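Local coordinates for protein iron transport multicopper oxidase FET3 (Saccharomyces cerevisiae, PDB 1ZPU) that oxidises ferrous to ferric iron with oxygen, using four copper ions, so that the iron can be imported by the permease FTR1, at residues 225-230 / 291-296; 202-207 / 253-258; 316-321 / 372-377. All blocks are in the same frame, centred on the assembly; numbering follows the deposited sequence.

Interaction 1 of 3, residues 225-230 / 291-296. With NAG (2-acetamido-2-deoxy-beta-D-glucopyranose), chain L.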
loop_
_atom_site.group_PDB
_atom_site.type_symbol
_atom_site.label_atom_id
_atom_site.label_comp_id
_atom_site.label_asym_id
_atom_site.label_seq_id
_atom_site.Cartn_x
_atom_site.Cartn_y
_atom_site.Cartn_z
ATOM N N THR A 225 -1.112 -11.177 21.160
ATOM C CA THR A 225 -0.431 -9.931 21.557
ATOM C C THR A 225 -1.362 -8.977 22.292
ATOM O O THR A 225 -2.590 -9.119 22.265
ATOM C CB THR A 225 0.048 -9.068 20.342
ATOM O OG1 THR A 225 0.110 -9.855 19.143
ATOM C CG2 THR A 225 1.416 -8.383 20.643
ATOM N N ASP A 226 -0.760 -7.964 22.900
ATOM C CA ASP A 226 -1.498 -6.874 23.487
ATOM C C ASP A 226 -1.510 -5.687 22.552
ATOM O O ASP A 226 -2.358 -4.816 22.685
ATOM C CB ASP A 226 -0.849 -6.462 24.796
ATOM C CG ASP A 226 -0.860 -7.573 25.822
ATOM O OD1 ASP A 226 0.057 -7.602 26.675
ATOM O OD2 ASP A 226 -1.788 -8.419 25.769
ATOM N N MET A 227 -0.577 -5.645 21.603
ATOM C CA MET A 227 -0.402 -4.455 20.774
ATOM C C MET A 227 0.090 -4.747 19.342
ATOM O O MET A 227 0.941 -5.618 19.122
ATOM C CB MET A 227 0.545 -3.482 21.480
ATOM C CG MET A 227 0.541 -2.090 20.880
ATOM S SD MET A 227 1.611 -0.917 21.721
ATOM C CE MET A 227 0.916 -0.928 23.364
ATOM N N LEU A 228 -0.441 -4.015 18.366
ATOM C CA LEU A 228 0.058 -4.124 16.984
ATOM C C LEU A 228 0.701 -2.838 16.520
ATOM O O LEU A 228 0.276 -1.764 16.912
ATOM C CB LEU A 228 -1.057 -4.482 16.007
ATOM C CG LEU A 228 -1.861 -5.761 16.222
ATOM C CD1 LEU A 228 -3.079 -5.772 15.315
ATOM C CD2 LEU A 228 -1.002 -7.003 16.000
ATOM N N TYR A 229 1.733 -2.957 15.691
ATOM C CA TYR A 229 2.254 -1.824 14.936
ATOM C C TYR A 229 1.836 -2.030 13.470
ATOM O O TYR A 229 2.315 -2.943 12.812
ATOM C CB TYR A 229 3.776 -1.733 15.084
ATOM C CG TYR A 229 4.431 -0.559 14.373
ATOM C CD1 TYR A 229 4.518 0.702 14.974
ATOM C CD2 TYR A 229 4.959 -0.711 13.093
ATOM C CE1 TYR A 229 5.105 1.781 14.313
ATOM C CE2 TYR A 229 5.547 0.354 12.427
ATOM C CZ TYR A 229 5.625 1.592 13.038
ATOM O OH TYR A 229 6.224 2.622 12.340
ATOM N N ILE A 230 0.926 -1.207 12.973
ATOM C CA ILE A 230 0.402 -1.353 11.613
ATOM C C ILE A 230 0.825 -0.164 10.759
ATOM O O ILE A 230 0.421 0.981 11.048
ATOM C CB ILE A 230 -1.148 -1.395 11.600
ATOM C CG1 ILE A 230 -1.653 -2.295 12.736
ATOM C CG2 ILE A 230 -1.662 -1.849 10.267
ATOM C CD1 ILE A 230 -3.154 -2.475 12.757
ATOM N N ASP A 291 2.079 1.384 29.240
ATOM C CA ASP A 291 3.375 1.560 29.877
ATOM C C ASP A 291 4.537 1.607 28.885
ATOM O O ASP A 291 5.572 2.209 29.174
ATOM C CB ASP A 291 3.595 0.453 30.888
ATOM C CG ASP A 291 4.926 0.562 31.573
ATOM O OD1 ASP A 291 5.038 1.339 32.559
ATOM O OD2 ASP A 291 5.866 -0.125 31.108
ATOM N N SER A 292 4.365 0.971 27.725
ATOM C CA SER A 292 5.389 0.940 26.688
ATOM C C SER A 292 4.813 0.701 25.294
ATOM O O SER A 292 3.853 -0.062 25.115
ATOM C CB SER A 292 6.418 -0.135 27.004
ATOM O OG SER A 292 7.268 -0.369 25.896
ATOM N N ILE A 293 5.404 1.352 24.297
ATOM C CA ILE A 293 5.004 1.129 22.907
ATOM C C ILE A 293 6.107 0.360 22.183
ATOM O O ILE A 293 6.250 0.435 20.964
ATOM C CB ILE A 293 4.644 2.443 22.190
ATOM C CG1 ILE A 293 5.802 3.442 22.253
ATOM C CG2 ILE A 293 3.385 3.043 22.800
ATOM C CD1 ILE A 293 5.759 4.531 21.200
ATOM N N ASP A 294 6.886 -0.393 22.954
ATOM C CA ASP A 294 8.032 -1.134 22.415
ATOM C C ASP A 294 7.789 -2.638 22.352
ATOM O O ASP A 294 8.661 -3.374 21.889
ATOM C CB ASP A 294 9.316 -0.871 23.233
ATOM C CG ASP A 294 9.762 0.600 23.208
ATOM O OD1 ASP A 294 9.170 1.435 22.494
ATOM O OD2 ASP A 294 10.728 0.931 23.923
ATOM N N ASN A 295 6.623 -3.096 22.816
ATOM C CA ASN A 295 6.366 -4.537 22.889
ATOM C C ASN A 295 5.271 -5.028 21.962
ATOM O O ASN A 295 4.690 -6.092 22.192
ATOM C CB ASN A 295 6.077 -4.976 24.319
ATOM C CG ASN A 295 7.175 -4.592 25.270
ATOM O OD1 ASN A 295 8.351 -4.836 25.008
ATOM N ND2 ASN A 295 6.800 -3.977 26.385
ATOM N N PHE A 296 5.006 -4.267 20.908
ATOM C CA PHE A 296 4.081 -4.703 19.867
ATOM C C PHE A 296 4.638 -5.941 19.169
ATOM O O PHE A 296 5.851 -6.166 19.164
ATOM C CB PHE A 296 3.852 -3.578 18.831
ATOM C CG PHE A 296 5.124 -3.051 18.222
ATOM C CD1 PHE A 296 5.673 -3.653 17.096
ATOM C CD2 PHE A 296 5.792 -1.971 18.801
ATOM C CE1 PHE A 296 6.852 -3.179 16.547
ATOM C CE2 PHE A 296 6.977 -1.496 18.259
ATOM C CZ PHE A 296 7.513 -2.103 17.134
HETATM C C1 NAG L . 1.933 7.431 29.315
HETATM C C2 NAG L . 3.273 6.722 29.545
HETATM C C3 NAG L . 3.392 5.994 30.897
HETATM C C4 NAG L . 2.889 6.814 32.088
HETATM C C5 NAG L . 1.584 7.541 31.704
HETATM C C6 NAG L . 1.158 8.515 32.801
HETATM C C7 NAG L . 4.595 5.917 27.668
HETATM C C8 NAG L . 4.891 4.782 26.730
HETATM N N2 NAG L . 3.546 5.781 28.476
HETATM O O3 NAG L . 4.736 5.600 31.114
HETATM O O4 NAG L . 2.680 5.940 33.193
HETATM O O5 NAG L . 1.664 8.237 30.452
HETATM O O6 NAG L . 0.599 9.676 32.222
HETATM O O7 NAG L . 5.308 6.914 27.666
#

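Interaction 2 of 3, residues 202-207 / 253-258. With NAG (2-acetamido-2-deoxy-beta-D-glucopyranose), chain B.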
loop_
_atom_site.group_PDB
_atom_site.type_symbol
_atom_site.label_atom_id
_atom_site.label_comp_id
_atom_site.label_asym_id
_atom_site.label_seq_id
_atom_site.Cartn_x
_atom_site.Cartn_y
_atom_site.Cartn_z
ATOM N N TYR A 202 0.037 2.508 16.268
ATOM C CA TYR A 202 -0.062 1.435 17.241
ATOM C C TYR A 202 -1.532 1.243 17.529
ATOM O O TYR A 202 -2.301 2.214 17.579
ATOM C CB TYR A 202 0.666 1.758 18.534
ATOM C CG TYR A 202 2.113 2.088 18.377
ATOM C CD1 TYR A 202 2.508 3.400 18.136
ATOM C CD2 TYR A 202 3.098 1.099 18.490
ATOM C CE1 TYR A 202 3.837 3.729 18.001
ATOM C CE2 TYR A 202 4.446 1.413 18.358
ATOM C CZ TYR A 202 4.807 2.737 18.112
ATOM O OH TYR A 202 6.129 3.111 17.962
ATOM N N PHE A 203 -1.931 -0.006 17.708
ATOM C CA PHE A 203 -3.315 -0.312 17.967
ATOM C C PHE A 203 -3.438 -1.306 19.099
ATOM O O PHE A 203 -2.716 -2.310 19.124
ATOM C CB PHE A 203 -3.966 -0.894 16.724
ATOM C CG PHE A 203 -5.403 -1.248 16.915
ATOM C CD1 PHE A 203 -6.394 -0.300 16.689
ATOM C CD2 PHE A 203 -5.769 -2.529 17.332
ATOM C CE1 PHE A 203 -7.726 -0.621 16.862
ATOM C CE2 PHE A 203 -7.088 -2.863 17.516
ATOM C CZ PHE A 203 -8.075 -1.908 17.290
ATOM N N TRP A 204 -4.366 -1.038 20.019
ATOM C CA TRP A 204 -4.674 -1.977 21.095
ATOM C C TRP A 204 -6.036 -1.742 21.735
ATOM O O TRP A 204 -6.616 -0.658 21.608
ATOM C CB TRP A 204 -3.581 -1.974 22.165
ATOM C CG TRP A 204 -3.514 -0.755 23.047
ATOM C CD1 TRP A 204 -4.050 -0.622 24.289
ATOM C CD2 TRP A 204 -2.836 0.486 22.769
ATOM N NE1 TRP A 204 -3.752 0.619 24.812
ATOM C CE2 TRP A 204 -3.009 1.319 23.900
ATOM C CE3 TRP A 204 -2.104 0.973 21.674
ATOM C CZ2 TRP A 204 -2.473 2.607 23.973
ATOM C CZ3 TRP A 204 -1.576 2.259 21.743
ATOM C CH2 TRP A 204 -1.765 3.062 22.888
ATOM N N ILE A 205 -6.522 -2.770 22.432
ATOM C CA ILE A 205 -7.809 -2.738 23.103
ATOM C C ILE A 205 -7.560 -2.954 24.594
ATOM O O ILE A 205 -6.994 -3.970 24.986
ATOM C CB ILE A 205 -8.737 -3.839 22.552
ATOM C CG1 ILE A 205 -8.880 -3.698 21.038
ATOM C CG2 ILE A 205 -10.092 -3.798 23.218
ATOM C CD1 ILE A 205 -9.553 -4.881 20.370
ATOM N N GLU A 206 -7.970 -1.988 25.413
ATOM C CA GLU A 206 -7.859 -2.084 26.863
ATOM C C GLU A 206 -8.382 -3.422 27.358
ATOM O O GLU A 206 -9.498 -3.819 27.004
ATOM C CB GLU A 206 -8.623 -0.939 27.523
ATOM C CG GLU A 206 -8.604 -0.961 29.025
ATOM C CD GLU A 206 -9.540 0.059 29.643
ATOM O OE1 GLU A 206 -9.687 0.040 30.886
ATOM O OE2 GLU A 206 -10.140 0.867 28.904
ATOM N N ASP A 207 -7.542 -4.114 28.140
ATOM C CA ASP A 207 -7.867 -5.399 28.783
ATOM C C ASP A 207 -8.350 -6.523 27.869
ATOM O O ASP A 207 -9.007 -7.450 28.338
ATOM C CB ASP A 207 -8.881 -5.198 29.907
ATOM C CG ASP A 207 -8.251 -4.638 31.142
ATOM O OD1 ASP A 207 -8.572 -3.477 31.518
ATOM O OD2 ASP A 207 -7.412 -5.364 31.720
ATOM N N MET A 253 -7.922 1.773 21.298
ATOM C CA MET A 253 -6.889 2.796 21.293
ATOM C C MET A 253 -6.038 2.766 20.032
ATOM O O MET A 253 -5.541 1.717 19.636
ATOM C CB MET A 253 -6.010 2.578 22.514
ATOM C CG MET A 253 -5.407 3.851 23.056
ATOM S SD MET A 253 -6.536 4.868 24.023
ATOM C CE MET A 253 -7.888 3.742 24.193
ATOM N N GLN A 254 -5.889 3.920 19.398
ATOM C CA GLN A 254 -4.939 4.071 18.294
ATOM C C GLN A 254 -3.957 5.237 18.566
ATOM O O GLN A 254 -4.342 6.285 19.105
ATOM C CB GLN A 254 -5.654 4.160 16.925
ATOM C CG GLN A 254 -6.325 5.442 16.615
ATOM C CD GLN A 254 -7.359 5.336 15.479
ATOM O OE1 GLN A 254 -8.561 5.419 15.724
ATOM N NE2 GLN A 254 -6.894 5.200 14.236
ATOM N N LYS A 255 -2.690 5.037 18.216
ATOM C CA LYS A 255 -1.653 6.010 18.558
ATOM C C LYS A 255 -0.740 6.279 17.367
ATOM O O LYS A 255 -0.367 5.340 16.661
ATOM C CB LYS A 255 -0.835 5.468 19.738
ATOM C CG LYS A 255 0.078 6.472 20.394
ATOM C CD LYS A 255 0.921 5.818 21.471
ATOM C CE LYS A 255 1.533 6.841 22.415
ATOM N NZ LYS A 255 1.843 8.142 21.743
ATOM N N PHE A 256 -0.400 7.551 17.145
ATOM C CA PHE A 256 0.554 7.944 16.109
ATOM C C PHE A 256 1.909 7.295 16.371
ATOM O O PHE A 256 2.322 7.145 17.532
ATOM C CB PHE A 256 0.808 9.444 16.183
ATOM C CG PHE A 256 -0.028 10.280 15.266
ATOM C CD1 PHE A 256 -1.200 10.866 15.718
ATOM C CD2 PHE A 256 0.416 10.570 13.979
ATOM C CE1 PHE A 256 -1.943 11.664 14.886
ATOM C CE2 PHE A 256 -0.315 11.378 13.132
ATOM C CZ PHE A 256 -1.501 11.925 13.576
ATOM N N ASP A 257 2.623 6.940 15.306
ATOM C CA ASP A 257 4.066 6.732 15.398
ATOM C C ASP A 257 4.741 8.079 15.120
ATOM O O ASP A 257 5.068 8.407 13.972
ATOM C CB ASP A 257 4.508 5.690 14.391
ATOM C CG ASP A 257 6.004 5.480 14.373
ATOM O OD1 ASP A 257 6.436 4.580 13.624
ATOM O OD2 ASP A 257 6.751 6.199 15.083
ATOM N N ASP A 258 4.932 8.871 16.168
ATOM C CA ASP A 258 5.309 10.272 15.983
ATOM C C ASP A 258 6.761 10.416 15.526
ATOM O O ASP A 258 7.206 11.482 15.110
ATOM C CB ASP A 258 5.021 11.077 17.252
ATOM C CG ASP A 258 5.664 10.477 18.478
ATOM O OD1 ASP A 258 4.987 10.393 19.528
ATOM O OD2 ASP A 258 6.843 10.077 18.389
HETATM C C1 NAG B . -0.646 8.907 24.757
HETATM C C2 NAG B . -0.617 9.813 25.982
HETATM C C3 NAG B . 0.639 9.650 26.847
HETATM C C4 NAG B . 0.820 8.216 27.288
HETATM C C5 NAG B . 0.865 7.407 25.992
HETATM C C6 NAG B . 1.020 5.918 26.284
HETATM C C7 NAG B . -1.580 12.044 26.189
HETATM C C8 NAG B . -2.805 11.511 26.878
HETATM N N2 NAG B . -0.753 11.186 25.572
HETATM O O3 NAG B . 0.547 10.411 28.029
HETATM O O4 NAG B . 2.010 8.155 28.053
HETATM O O5 NAG B . -0.318 7.596 25.197
HETATM O O6 NAG B . -0.168 5.442 26.874
HETATM O O7 NAG B . -1.378 13.258 26.221
#

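Interaction 3 of 3, residues 316-321 / 372-377. With NAG (2-acetamido-2-deoxy-beta-D-glucopyranose), chain C.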
loop_
_atom_site.group_PDB
_atom_site.type_symbol
_atom_site.label_atom_id
_atom_site.label_comp_id
_atom_site.label_asym_id
_atom_site.label_seq_id
_atom_site.Cartn_x
_atom_site.Cartn_y
_atom_site.Cartn_z
ATOM N N HIS A 316 18.265 -13.733 -9.366
ATOM C CA HIS A 316 18.289 -12.331 -9.695
ATOM C C HIS A 316 18.269 -11.548 -8.387
ATOM O O HIS A 316 17.300 -11.631 -7.626
ATOM C CB HIS A 316 17.046 -12.005 -10.533
ATOM C CG HIS A 316 17.115 -10.696 -11.253
ATOM N ND1 HIS A 316 18.027 -9.712 -10.937
ATOM C CD2 HIS A 316 16.356 -10.195 -12.254
ATOM C CE1 HIS A 316 17.839 -8.668 -11.724
ATOM N NE2 HIS A 316 16.828 -8.935 -12.529
ATOM N N VAL A 317 19.342 -10.804 -8.117
ATOM C CA VAL A 317 19.399 -9.943 -6.925
ATOM C C VAL A 317 19.307 -8.475 -7.312
ATOM O O VAL A 317 20.107 -7.974 -8.099
ATOM C CB VAL A 317 20.660 -10.195 -6.063
ATOM C CG1 VAL A 317 20.667 -9.284 -4.835
ATOM C CG2 VAL A 317 20.722 -11.644 -5.635
ATOM N N ILE A 318 18.308 -7.801 -6.760
ATOM C CA ILE A 318 18.155 -6.358 -6.914
ATOM C C ILE A 318 18.554 -5.676 -5.591
ATOM O O ILE A 318 17.907 -5.887 -4.566
ATOM C CB ILE A 318 16.689 -5.998 -7.301
ATOM C CG1 ILE A 318 16.281 -6.734 -8.578
ATOM C CG2 ILE A 318 16.509 -4.496 -7.455
ATOM C CD1 ILE A 318 14.800 -6.751 -8.850
ATOM N N THR A 319 19.625 -4.885 -5.607
ATOM C CA THR A 319 20.045 -4.145 -4.421
ATOM C C THR A 319 19.765 -2.657 -4.599
ATOM O O THR A 319 20.280 -2.019 -5.506
ATOM C CB THR A 319 21.535 -4.385 -4.068
ATOM O OG1 THR A 319 21.738 -5.775 -3.802
ATOM C CG2 THR A 319 21.946 -3.597 -2.830
ATOM N N VAL A 320 18.933 -2.105 -3.729
ATOM C CA VAL A 320 18.613 -0.691 -3.805
ATOM C C VAL A 320 18.862 0.027 -2.485
ATOM O O VAL A 320 18.502 -0.467 -1.414
ATOM C CB VAL A 320 17.159 -0.444 -4.298
ATOM C CG1 VAL A 320 16.979 -0.964 -5.713
ATOM C CG2 VAL A 320 16.152 -1.086 -3.372
ATOM N N ASP A 321 19.495 1.193 -2.574
ATOM C CA ASP A 321 19.677 2.066 -1.412
ATOM C C ASP A 321 18.623 3.162 -1.449
ATOM O O ASP A 321 18.352 3.731 -2.507
ATOM C CB ASP A 321 21.087 2.660 -1.368
ATOM C CG ASP A 321 22.168 1.602 -1.124
ATOM O OD1 ASP A 321 21.837 0.401 -0.983
ATOM O OD2 ASP A 321 23.362 1.965 -1.078
ATOM N N PHE A 372 13.312 -3.218 -14.091
ATOM C CA PHE A 372 14.048 -4.476 -14.118
ATOM C C PHE A 372 13.229 -5.532 -14.834
ATOM O O PHE A 372 11.998 -5.555 -14.714
ATOM C CB PHE A 372 14.337 -4.960 -12.706
ATOM C CG PHE A 372 15.199 -4.035 -11.923
ATOM C CD1 PHE A 372 14.655 -2.895 -11.322
ATOM C CD2 PHE A 372 16.555 -4.300 -11.770
ATOM C CE1 PHE A 372 15.454 -2.032 -10.589
ATOM C CE2 PHE A 372 17.362 -3.453 -11.037
ATOM C CZ PHE A 372 16.812 -2.311 -10.444
ATOM N N ILE A 373 13.904 -6.404 -15.577
ATOM C CA ILE A 373 13.223 -7.518 -16.227
ATOM C C ILE A 373 13.483 -8.821 -15.479
ATOM O O ILE A 373 14.626 -9.165 -15.192
ATOM C CB ILE A 373 13.596 -7.643 -17.712
ATOM C CG1 ILE A 373 13.344 -6.307 -18.410
ATOM C CG2 ILE A 373 12.788 -8.760 -18.372
ATOM C CD1 ILE A 373 13.736 -6.297 -19.863
ATOM N N LEU A 374 12.406 -9.528 -15.160
ATOM C CA LEU A 374 12.509 -10.788 -14.441
ATOM C C LEU A 374 12.253 -11.961 -15.378
ATOM O O LEU A 374 11.361 -11.892 -16.216
ATOM C CB LEU A 374 11.522 -10.819 -13.275
ATOM C CG LEU A 374 11.395 -9.608 -12.340
ATOM C CD1 LEU A 374 10.269 -9.868 -11.354
ATOM C CD2 LEU A 374 12.691 -9.277 -11.610
ATOM N N GLU A 375 13.030 -13.035 -15.226
ATOM C CA GLU A 375 12.960 -14.200 -16.120
ATOM C C GLU A 375 11.888 -15.220 -15.743
ATOM O O GLU A 375 11.457 -15.292 -14.593
ATOM C CB GLU A 375 14.317 -14.901 -16.228
ATOM C CG GLU A 375 15.414 -14.088 -16.920
ATOM C CD GLU A 375 15.119 -13.765 -18.391
ATOM O OE1 GLU A 375 14.727 -14.679 -19.163
ATOM O OE2 GLU A 375 15.299 -12.585 -18.768
ATOM N N LYS A 376 11.508 -16.028 -16.733
ATOM C CA LYS A 376 10.351 -16.945 -16.678
ATOM C C LYS A 376 9.910 -17.430 -15.307
ATOM O O LYS A 376 8.782 -17.159 -14.915
ATOM C CB LYS A 376 10.462 -18.124 -17.668
ATOM C CG LYS A 376 11.885 -18.492 -18.172
ATOM C CD LYS A 376 11.879 -19.852 -18.904
ATOM C CE LYS A 376 13.293 -20.389 -19.151
ATOM N NZ LYS A 376 14.143 -20.306 -17.917
ATOM N N ASP A 377 10.765 -18.133 -14.572
ATOM C CA ASP A 377 10.359 -18.609 -13.239
ATOM C C ASP A 377 11.386 -18.329 -12.156
ATOM O O ASP A 377 11.378 -18.972 -11.108
ATOM C CB ASP A 377 10.034 -20.112 -13.259
ATOM C CG ASP A 377 8.543 -20.407 -13.458
ATOM O OD1 ASP A 377 7.692 -19.690 -12.876
ATOM O OD2 ASP A 377 8.226 -21.389 -14.180
HETATM C C1 NAG C . 16.496 -12.100 -21.824
HETATM C C2 NAG C . 18.021 -12.111 -21.646
HETATM C C3 NAG C . 18.727 -13.430 -22.046
HETATM C C4 NAG C . 17.841 -14.611 -22.504
HETATM C C5 NAG C . 16.329 -14.310 -22.520
HETATM C C6 NAG C . 15.453 -15.553 -22.378
HETATM C C7 NAG C . 18.850 -9.804 -22.017
HETATM C C8 NAG C . 18.932 -8.751 -23.090
HETATM N N2 NAG C . 18.602 -11.043 -22.446
HETATM O O3 NAG C . 19.580 -13.866 -21.000
HETATM O O4 NAG C . 18.272 -15.022 -23.793
HETATM O O5 NAG C . 15.994 -13.382 -21.504
HETATM O O6 NAG C . 14.169 -15.260 -22.924
HETATM O O7 NAG C . 19.018 -9.507 -20.830
#

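Interaction 1 of 3, residues 225-230 / 291-296
Phe296 brings its backbone beside Met227, their CA atoms 4.6 Å apart, where the loop 291-296 runs beside Met227-Tyr229. No hydrogen bond joins the two segments; the nearest backbone approach is a CA-H...O contact, Phe296 CA to Met227 O at 3.4 Å, and Met227 makes its backbone bond to the next loop residue, Leu297. Phe296 holds CG between its backbone N and carbonyl carbon (chi1 55°), which lays the ring against the CB of Tyr229; that carbon sits over one ring face, 3.7 Å from the centroid and displaced toward the rim. This is a CH-pi contact. The two aromatic side chains run side by side and point the same way, their planes 33° apart and their centroids separated by 5.2 Å, an oblique pairing. Met227 crosses the Phe296 side chain at a slant: its CG passes 4.2 Å from Phe296 CB, and its SD continues to Ile293 CA at 4.1 Å. A turn at chi3 then carries CE to within 3.5 Å of Ser292 O. Within the loop, Ser292 OG accepts from the backbone N of Asp294, forming an ST turn. The Tyr229 hydroxyl is hydrogen-bonded to Ser200 and probably to Asp257. The whole is a linker loop, its Asp291 and Ser292 next to a glycan, packed against edge strand 228-230 of one sheet in the second cupredoxin domain's beta-sandwich.

Interaction 2 of 3, residues 202-207 / 253-258
Trp204 lays one face of its indole over Met253, whose CB stands 3.7 Å from the centroid of the five-membered ring, nearly along the ring normal. Met253 CG continues under the benzo half toward CZ2, while SD lies obliquely, 5.4 Å from the six-membered ring centroid, in a loose Met-aromatic contact. The far rim of the indole meets Lys255 instead: CZ3 reaches Lys255 CB at 3.9 Å near the ring plane. In Trp204, CG placed between the backbone N and the carbonyl carbon (chi1 72°) swings the indole over the neighbouring strand, and NE1 is bonded to Asn288. On the same face Tyr202 turns its edge to the chain, CE1 3.8 Å from Phe256 O in the plane of the ring. Phe203 and Gln254 point to the other face, toward Leu139. Four backbone hydrogen bonds tie the antiparallel strands: Tyr202 and Lys255 exchange two, as do Trp204 and Met253, with Met253 N to Trp204 O at 2.8 Å. Lys255 CE lies 3.4 Å from O5 of the NAG of chain B. The chemistry thus splits by direction: hydrogen bonds fix the strand register within the sheet, whereas CH-pi and apolar contacts pack Met253 and Lys255 CB against the indole, leaving the lysine's far end by the sugar.

Interaction 3 of 3, residues 316-321 / 372-377
Ile318 reaches across from its strand to the ring of Phe372, and the two strands, 316-321 and 372-374, run nearly antiparallel with their axes 9.4 Å apart. That spacing is too wide for backbone pairing, so side chains bridge the gap. From Ile318 CB, which points at the opposite strand, the chain divides. The CG2 branch, anti to the backbone N, ends over one face of the Phe372 ring, 3.7 Å from CZ and 4.0 Å from the centroid, toward the rim; this is a CH-pi contact. The other branch starts with CG1, which passes 4.0 Å from Phe372 CD2. Its terminal CD1 continues to the inner part of the ring, where CG is 4.1 Å away, and reaches Leu374 CD2 at 4.3 Å. Both branches therefore lie over the same face of the ring, CG2 toward the CZ end and CD1 near CG, and the two side chains meet at an oblique angle. Leu477, on a strand next to 371-374, touches both Ile318 and Phe372 and extends the apolar layer.

At the outer end His316 takes over. Its imidazole crosses Leu374 at about a right angle, CD2 lying 3.8 Å from Leu374 CD2, and the ring presents its edge to Ile373 O, which lies in the ring plane 3.5 Å from NE2. After Leu374 the chain leaves the strand, and the carboxylate of Glu375 lies against the sugar carried by Asn360, marking the solvent side. This is face-to-face packing of two sheets, as in the cupredoxin beta-sandwich: strand 316-326 of one sheet facing the edge strand 371-374 of the other in the third plastocyanin-like domain.

Interactions 1 and 2 meet on one sheet: strands 228-230 and 201-205 are neighbours in it, joined by a backbone bond between Leu228 and Phe203. Interaction 2 is the fully buried one and alone relies on backbone hydrogen bonds, pairing strands within the sheet. Interaction 1 adds a partly exposed loop beside the outermost strand, held by aromatic and methionine packing without a direct bond between its segments. Interaction 3 lies on the opposite side of the chain's centre from interaction 2, about 37 Å away between centres; partly buried, it joins two sheets largely by apolar side chains. Glycan sugars lie beside all three.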